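Local atomic coordinates of alpha-rhamnosidase (Dictyoglomus thermophilum, PDB entry 6I60), a protein that probably hydrolyses alpha-L-rhamnosides, releasing their terminal non-reducing alpha-L-rhamnose residues. Residues V46-R58 against S96-E108. Residues are numbered along the deposited sequence; the frame is centred on the assembly and turned at random.
Sequences VDKKNPIFSWKLR and SEQVIKYEGKELE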
ATOM      1  N   VAL A  46      17.520  -4.859  -9.482  1.00 54.68           N
ATOM      2  CA  VAL A  46      17.712  -5.368  -8.129  1.00 53.29           C
ATOM      3  C   VAL A  46      19.000  -4.767  -7.574  1.00 59.08           C
ATOM      4  O   VAL A  46      20.093  -5.047  -8.073  1.00 58.04           O
ATOM      5  CB  VAL A  46      17.752  -6.900  -8.105  1.00 51.77           C
ATOM      6  CG1 VAL A  46      17.581  -7.411  -6.685  1.00 52.99           C
ATOM      7  CG2 VAL A  46      16.674  -7.469  -9.012  1.00 57.65           C
ATOM      8  N   ASP A  47      18.873  -3.928  -6.545  1.00 60.30           N
ATOM      9  CA  ASP A  47      20.032  -3.358  -5.874  1.00 54.84           C
ATOM     10  C   ASP A  47      20.371  -4.062  -4.570  1.00 60.34           C
ATOM     11  O   ASP A  47      21.482  -3.885  -4.060  1.00 72.91           O
ATOM     12  CB  ASP A  47      19.808  -1.865  -5.601  1.00 60.10           C
ATOM     13  CG  ASP A  47      20.374  -0.981  -6.699  1.00 66.62           C
ATOM     14  OD1 ASP A  47      20.339   0.259  -6.548  1.00 65.93           O
ATOM     15  OD2 ASP A  47      20.852  -1.529  -7.716  1.00 68.35           O
ATOM     16  N   LYS A  48      19.448  -4.852  -4.027  1.00 59.11           N
ATOM     17  CA  LYS A  48      19.728  -5.638  -2.833  1.00 61.61           C
ATOM     18  C   LYS A  48      20.798  -6.677  -3.143  1.00 59.38           C
ATOM     19  O   LYS A  48      20.640  -7.481  -4.068  1.00 56.79           O
ATOM     20  CB  LYS A  48      18.451  -6.313  -2.336  1.00 57.24           C
ATOM     21  CG  LYS A  48      17.910  -5.752  -1.034  1.00 53.28           C
ATOM     22  CD  LYS A  48      16.994  -6.750  -0.343  1.00 56.87           C
ATOM     23  CE  LYS A  48      16.730  -6.351   1.101  1.00 67.64           C
ATOM     24  NZ  LYS A  48      16.159  -4.977   1.207  1.00 70.56           N
ATOM     25  N   LYS A  49      21.891  -6.659  -2.375  1.00 61.61           N
ATOM     26  CA  LYS A  49      22.952  -7.641  -2.580  1.00 62.30           C
ATOM     27  C   LYS A  49      22.470  -9.052  -2.274  1.00 58.53           C
ATOM     28  O   LYS A  49      22.963 -10.019  -2.866  1.00 59.36           O
ATOM     29  CB  LYS A  49      24.167  -7.294  -1.720  1.00 57.24           C
ATOM     30  CG  LYS A  49      24.746  -5.916  -1.993  1.00 67.29           C
ATOM     31  CD  LYS A  49      25.864  -5.976  -3.020  1.00 69.29           C
ATOM     32  CE  LYS A  49      26.412  -4.589  -3.323  1.00 76.16           C
ATOM     33  NZ  LYS A  49      27.146  -4.004  -2.165  1.00 80.00           N
ATOM     34  N   ASN A  50      21.508  -9.192  -1.360  1.00 57.94           N
ATOM     35  CA  ASN A  50      20.903 -10.477  -1.017  1.00 66.23           C
ATOM     36  C   ASN A  50      19.398 -10.370  -1.231  1.00 62.05           C
ATOM     37  O   ASN A  50      18.636 -10.181  -0.271  1.00 66.30           O
ATOM     38  CB  ASN A  50      21.230 -10.878   0.419  1.00 69.56           C
ATOM     39  CG  ASN A  50      22.718 -10.886   0.697  1.00 62.66           C
ATOM     40  OD1 ASN A  50      23.355  -9.835   0.763  1.00 60.31           O
ATOM     41  ND2 ASN A  50      23.282 -12.076   0.861  1.00 63.65           N
ATOM     42  N   PRO A  51      18.931 -10.483  -2.474  1.00 64.33           N
ATOM     43  CA  PRO A  51      17.489 -10.392  -2.735  1.00 65.64           C
ATOM     44  C   PRO A  51      16.741 -11.592  -2.171  1.00 58.01           C
ATOM     45  O   PRO A  51      17.322 -12.586  -1.728  1.00 56.18           O
ATOM     46  CB  PRO A  51      17.404 -10.346  -4.264  1.00 63.22           C
ATOM     47  CG  PRO A  51      18.666 -10.990  -4.733  1.00 62.42           C
ATOM     48  CD  PRO A  51      19.711 -10.636  -3.714  1.00 59.73           C
ATOM     49  N   ILE A  52      15.415 -11.486  -2.199  1.00 56.78           N
ATOM     50  CA  ILE A  52      14.524 -12.511  -1.671  1.00 61.29           C
ATOM     51  C   ILE A  52      13.933 -13.300  -2.833  1.00 57.01           C
ATOM     52  O   ILE A  52      13.433 -12.714  -3.802  1.00 52.74           O
ATOM     53  CB  ILE A  52      13.413 -11.888  -0.806  1.00 56.62           C
ATOM     54  CG1 ILE A  52      14.018 -11.067   0.336  1.00 50.38           C
ATOM     55  CG2 ILE A  52      12.487 -12.966  -0.268  1.00 52.35           C
ATOM     56  CD1 ILE A  52      14.616 -11.904   1.448  1.00 53.91           C
ATOM     57  N   PHE A  53      13.991 -14.626  -2.738  1.00 52.14           N
ATOM     58  CA  PHE A  53      13.434 -15.522  -3.743  1.00 55.61           C
ATOM     59  C   PHE A  53      12.216 -16.239  -3.174  1.00 54.75           C
ATOM     60  O   PHE A  53      12.183 -16.578  -1.986  1.00 47.97           O
ATOM     61  CB  PHE A  53      14.473 -16.548  -4.208  1.00 61.70           C
ATOM     62  CG  PHE A  53      15.609 -15.952  -4.993  1.00 60.58           C
ATOM     63  CD1 PHE A  53      15.504 -15.777  -6.364  1.00 58.47           C
ATOM     64  CD2 PHE A  53      16.779 -15.566  -4.361  1.00 61.95           C
ATOM     65  CE1 PHE A  53      16.546 -15.230  -7.089  1.00 57.87           C
ATOM     66  CE2 PHE A  53      17.825 -15.017  -5.080  1.00 62.88           C
ATOM     67  CZ  PHE A  53      17.708 -14.849  -6.446  1.00 65.09           C
ATOM     68  N   SER A  54      11.221 -16.472  -4.027  1.00 53.19           N
ATOM     69  CA  SER A  54       9.989 -17.117  -3.598  1.00 51.69           C
ATOM     70  C   SER A  54       9.396 -17.892  -4.765  1.00 49.81           C
ATOM     71  O   SER A  54       9.723 -17.648  -5.929  1.00 43.85           O
ATOM     72  CB  SER A  54       8.979 -16.095  -3.059  1.00 49.83           C
ATOM     73  OG  SER A  54       9.028 -14.890  -3.803  1.00 48.23           O
ATOM     74  N   TRP A  55       8.511 -18.832  -4.434  1.00 49.72           N
ATOM     75  CA  TRP A  55       7.863 -19.668  -5.435  1.00 49.06           C
ATOM     76  C   TRP A  55       6.627 -20.309  -4.824  1.00 47.71           C
ATOM     77  O   TRP A  55       6.508 -20.432  -3.603  1.00 50.86           O
ATOM     78  CB  TRP A  55       8.811 -20.748  -5.966  1.00 52.18           C
ATOM     79  CG  TRP A  55       9.406 -21.589  -4.880  1.00 51.96           C
ATOM     80  CD1 TRP A  55       8.827 -22.658  -4.260  1.00 51.11           C
ATOM     81  CD2 TRP A  55      10.695 -21.424  -4.278  1.00 49.68           C
ATOM     82  NE1 TRP A  55       9.678 -23.171  -3.310  1.00 51.38           N
ATOM     83  CE2 TRP A  55      10.831 -22.431  -3.301  1.00 49.66           C
ATOM     84  CE3 TRP A  55      11.747 -20.525  -4.470  1.00 44.49           C
ATOM     85  CZ2 TRP A  55      11.976 -22.564  -2.522  1.00 49.21           C
ATOM     86  CZ3 TRP A  55      12.880 -20.657  -3.697  1.00 47.52           C
ATOM     87  CH2 TRP A  55      12.987 -21.670  -2.735  1.00 52.29           C
ATOM     88  N   LYS A  56       5.713 -20.725  -5.697  1.00 49.30           N
ATOM     89  CA  LYS A  56       4.495 -21.423  -5.314  1.00 47.85           C
ATOM     90  C   LYS A  56       4.554 -22.871  -5.787  1.00 47.28           C
ATOM     91  O   LYS A  56       5.331 -23.225  -6.678  1.00 48.53           O
ATOM     92  CB  LYS A  56       3.258 -20.728  -5.895  1.00 46.70           C
ATOM     93  CG  LYS A  56       3.091 -19.289  -5.438  1.00 43.78           C
ATOM     94  CD  LYS A  56       2.040 -18.562  -6.262  1.00 52.79           C
ATOM     95  CE  LYS A  56       1.822 -17.143  -5.753  1.00 51.78           C
ATOM     96  NZ  LYS A  56       1.366 -17.123  -4.335  1.00 53.57           N
ATOM     97  N   LEU A  57       3.716 -23.711  -5.183  1.00 47.42           N
ATOM     98  CA  LEU A  57       3.766 -25.147  -5.418  1.00 49.55           C
ATOM     99  C   LEU A  57       2.396 -25.677  -5.810  1.00 47.91           C
ATOM    100  O   LEU A  57       1.361 -25.111  -5.451  1.00 56.96           O
ATOM    101  CB  LEU A  57       4.271 -25.895  -4.179  1.00 51.88           C
ATOM    102  CG  LEU A  57       5.643 -25.453  -3.672  1.00 49.87           C
ATOM    103  CD1 LEU A  57       5.947 -26.088  -2.329  1.00 47.35           C
ATOM    104  CD2 LEU A  57       6.714 -25.793  -4.694  1.00 49.20           C
ATOM    105  N   ARG A  58       2.410 -26.786  -6.550  1.00 46.24           N
ATOM    106  CA  ARG A  58       1.196 -27.455  -7.000  1.00 53.16           C
ATOM    107  C   ARG A  58       1.492 -28.942  -7.127  1.00 59.25           C
ATOM    108  O   ARG A  58       2.527 -29.323  -7.681  1.00 63.26           O
ATOM    109  CB  ARG A  58       0.712 -26.886  -8.340  1.00 48.74           C
ATOM    110  CG  ARG A  58      -0.330 -27.742  -9.045  1.00 63.88           C
ATOM    111  CD  ARG A  58      -1.565 -26.928  -9.402  1.00 73.90           C
ATOM    112  NE  ARG A  58      -2.333 -27.536 -10.487  1.00 74.98           N
ATOM    113  CZ  ARG A  58      -3.280 -26.906 -11.175  1.00 80.94           C
ATOM    114  NH1 ARG A  58      -3.583 -25.646 -10.895  1.00 79.57           N
ATOM    115  NH2 ARG A  58      -3.926 -27.538 -12.146  1.00 73.70           N
ATOM    116  N   SER A  96      11.136 -26.506   4.762  1.00 57.36           N
ATOM    117  CA  SER A  96       9.807 -26.337   4.194  1.00 57.52           C
ATOM    118  C   SER A  96       9.540 -24.912   3.729  1.00 59.52           C
ATOM    119  O   SER A  96       8.472 -24.649   3.168  1.00 61.79           O
ATOM    120  CB  SER A  96       8.742 -26.756   5.213  1.00 66.69           C
ATOM    121  OG  SER A  96       8.680 -25.837   6.291  1.00 71.58           O
ATOM    122  N   GLU A  97      10.481 -23.994   3.939  1.00 60.21           N
ATOM    123  CA  GLU A  97      10.264 -22.600   3.580  1.00 61.80           C
ATOM    124  C   GLU A  97      10.353 -22.405   2.071  1.00 59.70           C
ATOM    125  O   GLU A  97      11.149 -23.057   1.389  1.00 59.87           O
ATOM    126  CB  GLU A  97      11.285 -21.709   4.287  1.00 55.66           C
ATOM    127  CG  GLU A  97      10.971 -21.448   5.751  1.00 66.90           C
ATOM    128  CD  GLU A  97       9.581 -20.867   5.959  1.00 90.93           C
ATOM    129  OE1 GLU A  97       8.912 -21.255   6.942  1.00 96.43           O
ATOM    130  OE2 GLU A  97       9.157 -20.021   5.141  1.00 90.46           O
ATOM    131  N   GLN A  98       9.520 -21.500   1.549  1.00 61.51           N
ATOM    132  CA  GLN A  98       9.543 -21.134   0.136  1.00 55.63           C
ATOM    133  C   GLN A  98       9.853 -19.654  -0.061  1.00 54.92           C
ATOM    134  O   GLN A  98       9.602 -19.106  -1.140  1.00 44.63           O
ATOM    135  CB  GLN A  98       8.218 -21.494  -0.541  1.00 55.21           C
ATOM    136  CG  GLN A  98       6.993 -20.855   0.087  1.00 57.32           C
ATOM    137  CD  GLN A  98       5.733 -21.665  -0.156  1.00 61.14           C
ATOM    138  OE1 GLN A  98       5.080 -22.114   0.785  1.00 64.25           O
ATOM    139  NE2 GLN A  98       5.388 -21.858  -1.424  1.00 55.37           N
ATOM    140  N   VAL A  99      10.387 -18.996   0.966  1.00 55.60           N
ATOM    141  CA  VAL A  99      10.840 -17.610   0.891  1.00 57.75           C
ATOM    142  C   VAL A  99      12.259 -17.586   1.446  1.00 52.08           C
ATOM    143  O   VAL A  99      12.457 -17.712   2.661  1.00 54.31           O
ATOM    144  CB  VAL A  99       9.925 -16.652   1.666  1.00 59.39           C
ATOM    145  CG1 VAL A  99      10.534 -15.263   1.719  1.00 54.74           C
ATOM    146  CG2 VAL A  99       8.547 -16.602   1.031  1.00 44.58           C
ATOM    147  N   ILE A 100      13.244 -17.437   0.563  1.00 56.30           N
ATOM    148  CA  ILE A 100      14.646 -17.596   0.926  1.00 59.57           C
ATOM    149  C   ILE A 100      15.394 -16.292   0.686  1.00 58.55           C
ATOM    150  O   ILE A 100      15.055 -15.508  -0.207  1.00 54.06           O
ATOM    151  CB  ILE A 100      15.312 -18.749   0.142  1.00 52.85           C
ATOM    152  CG1 ILE A 100      14.327 -19.900  -0.066  1.00 49.22           C
ATOM    153  CG2 ILE A 100      16.553 -19.243   0.869  1.00 67.78           C
ATOM    154  CD1 ILE A 100      13.911 -20.592   1.215  1.00 52.57           C
ATOM    155  N   LYS A 101      16.421 -16.067   1.499  1.00 62.53           N
ATOM    156  CA  LYS A 101      17.341 -14.957   1.307  1.00 63.24           C
ATOM    157  C   LYS A 101      18.550 -15.432   0.510  1.00 62.15           C
ATOM    158  O   LYS A 101      19.082 -16.519   0.753  1.00 55.82           O
ATOM    159  CB  LYS A 101      17.783 -14.383   2.655  1.00 62.40           C
ATOM    160  CG  LYS A 101      18.920 -13.373   2.577  1.00 67.78           C
ATOM    161  CD  LYS A 101      19.718 -13.342   3.874  1.00 69.87           C
ATOM    162  CE  LYS A 101      20.505 -12.046   4.016  1.00 69.94           C
ATOM    163  NZ  LYS A 101      20.959 -11.810   5.418  1.00 58.55           N
ATOM    164  N   TYR A 102      18.970 -14.611  -0.450  1.00 61.60           N
ATOM    165  CA  TYR A 102      20.081 -14.969  -1.321  1.00 62.76           C
ATOM    166  C   TYR A 102      21.378 -15.077  -0.530  1.00 63.72           C
ATOM    167  O   TYR A 102      21.682 -14.232   0.317  1.00 60.98           O
ATOM    168  CB  TYR A 102      20.226 -13.932  -2.434  1.00 65.18           C
ATOM    169  CG  TYR A 102      21.441 -14.121  -3.313  1.00 65.47           C
ATOM    170  CD1 TYR A 102      21.469 -15.108  -4.288  1.00 65.30           C
ATOM    171  CD2 TYR A 102      22.555 -13.302  -3.178  1.00 64.30           C
ATOM    172  CE1 TYR A 102      22.573 -15.281  -5.097  1.00 65.04           C
ATOM    173  CE2 TYR A 102      23.665 -13.468  -3.982  1.00 58.53           C
ATOM    174  CZ  TYR A 102      23.668 -14.459  -4.941  1.00 59.59           C
ATOM    175  OH  TYR A 102      24.767 -14.633  -5.750  1.00 60.41           O
ATOM    176  N   GLU A 103      22.148 -16.131  -0.815  1.00 57.98           N
ATOM    177  CA  GLU A 103      23.398 -16.392  -0.112  1.00 64.15           C
ATOM    178  C   GLU A 103      24.478 -16.900  -1.062  1.00 63.62           C
ATOM    179  O   GLU A 103      25.341 -17.688  -0.660  1.00 56.51           O
ATOM    180  CB  GLU A 103      23.196 -17.403   1.020  1.00 61.74           C
ATOM    181  CG  GLU A 103      22.522 -16.844   2.262  1.00 69.35           C
ATOM    182  CD  GLU A 103      22.308 -17.905   3.326  1.00 82.45           C
ATOM    183  OE1 GLU A 103      21.905 -19.032   2.968  1.00 87.59           O
ATOM    184  OE2 GLU A 103      22.544 -17.616   4.519  1.00 84.66           O
ATOM    185  N   GLY A 104      24.448 -16.467  -2.318  1.00 66.12           N
ATOM    186  CA  GLY A 104      25.379 -16.927  -3.323  1.00 61.34           C
ATOM    187  C   GLY A 104      26.558 -15.994  -3.504  1.00 64.39           C
ATOM    188  O   GLY A 104      26.905 -15.200  -2.623  1.00 65.44           O
ATOM    189  N   LYS A 105      27.190 -16.104  -4.671  1.00 62.41           N
ATOM    190  CA  LYS A 105      28.312 -15.237  -5.002  1.00 64.71           C
ATOM    191  C   LYS A 105      27.872 -13.778  -4.987  1.00 64.03           C
ATOM    192  O   LYS A 105      26.737 -13.454  -5.345  1.00 68.07           O
ATOM    193  CB  LYS A 105      28.877 -15.616  -6.374  1.00 62.61           C
ATOM    194  CG  LYS A 105      30.024 -14.741  -6.852  1.00 72.88           C
ATOM    195  CD  LYS A 105      31.143 -15.570  -7.466  1.00 75.15           C
ATOM    196  CE  LYS A 105      31.939 -14.752  -8.471  1.00 69.06           C
ATOM    197  NZ  LYS A 105      33.181 -15.452  -8.899  1.00 75.23           N
ATOM    198  N   GLU A 106      28.773 -12.899  -4.551  1.00 63.79           N
ATOM    199  CA  GLU A 106      28.472 -11.474  -4.489  1.00 68.72           C
ATOM    200  C   GLU A 106      28.051 -10.962  -5.861  1.00 64.18           C
ATOM    201  O   GLU A 106      28.811 -11.053  -6.830  1.00 63.20           O
ATOM    202  CB  GLU A 106      29.688 -10.701  -3.978  1.00 64.08           C
ATOM    203  CG  GLU A 106      29.674  -9.217  -4.308  1.00 61.30           C
ATOM    204  CD  GLU A 106      29.288  -8.360  -3.120  1.00 63.23           C
ATOM    205  OE1 GLU A 106      29.149  -7.131  -3.290  1.00 62.71           O
ATOM    206  OE2 GLU A 106      29.125  -8.916  -2.014  1.00 70.05           O
ATOM    207  N   LEU A 107      26.831 -10.436  -5.940  1.00 60.94           N
ATOM    208  CA  LEU A 107      26.304  -9.947  -7.203  1.00 68.90           C
ATOM    209  C   LEU A 107      27.054  -8.696  -7.651  1.00 67.08           C
ATOM    210  O   LEU A 107      27.652  -7.974  -6.849  1.00 66.68           O
ATOM    211  CB  LEU A 107      24.808  -9.656  -7.081  1.00 64.36           C
ATOM    212  CG  LEU A 107      23.952 -10.841  -6.630  1.00 62.04           C
ATOM    213  CD1 LEU A 107      22.526 -10.395  -6.351  1.00 62.72           C
ATOM    214  CD2 LEU A 107      23.983 -11.954  -7.670  1.00 54.44           C
ATOM    215  N   GLU A 108      27.017  -8.448  -8.955  1.00 62.94           N
ATOM    216  CA  GLU A 108      27.746  -7.351  -9.569  1.00 70.00           C
ATOM    217  C   GLU A 108      26.794  -6.470 -10.363  1.00 66.65           C
ATOM    218  O   GLU A 108      25.749  -6.939 -10.827  1.00 69.23           O
ATOM    219  CB  GLU A 108      28.861  -7.884 -10.482  1.00 79.56           C
ATOM    220  CG  GLU A 108      30.138  -8.239  -9.733  1.00 81.54           C
ATOM    221  CD  GLU A 108      30.997  -9.244 -10.475  1.00 88.95           C
ATOM    222  OE1 GLU A 108      32.208  -8.984 -10.640  1.00 92.64           O
ATOM    223  OE2 GLU A 108      30.459 -10.290 -10.894  1.00 93.11           O
TER
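K49 and E106 open the contact with a long salt bridge, NZ to OE1 3.9 Å, in the loops beyond an antiparallel strand pairing of the N-terminal immunoglobulin-like domain. Strand 52-56, central in a three-stranded sheet between 35-37 and 99-101, pairs with the latter, their N-to-C directions 159° apart, close to antiparallel. The carbonyl O of K49 rests against the Y102 ring, obliquely, and against CD1 of L107. N50 turns its amide so that ND2 meets Y102 O at 2.7 Å; the acceptor lies close to the amide plane, although the donor is tilted 34° from the carbonyl plane. P51 lies alongside Y102, its CD against CB, and its O accepts the bond from Y102 N. I52 and K101 form a non-hydrogen-bonded pair, and I52 sends CG2 to V99 CG1. F53 and I100, the hydrogen-bonded pair, exchange two N-H...O bonds, F53 N to I100 O and I100 N to F53 O, both 2.9 Å and nearly straight. Their side chains share one face of the sheet; there chi1 of -68°, with CG beside the backbone N, carries the F53 ring to where CE2 meets CD1 and CB of Y102. W55 packs its indole across Q98 and I100: Q98 CB sits over the five-membered ring, 3.9 Å from its centroid, while CH2 reaches I100 CG1 at 3.5 Å. Strand 112-120 packs on the same indole through W115 and V117, and NE1 donates a hydrogen bond to Q66 OE1. With an alanine at W55, Q98 CB and I100 CG1 would probably be left facing a gap and Q66 without its indole donor. OE1 of Q98 accepts a hydrogen bond from K868 NZ, and its NE2 donates to W55 O at 2.8 Å, in the carbonyl plane.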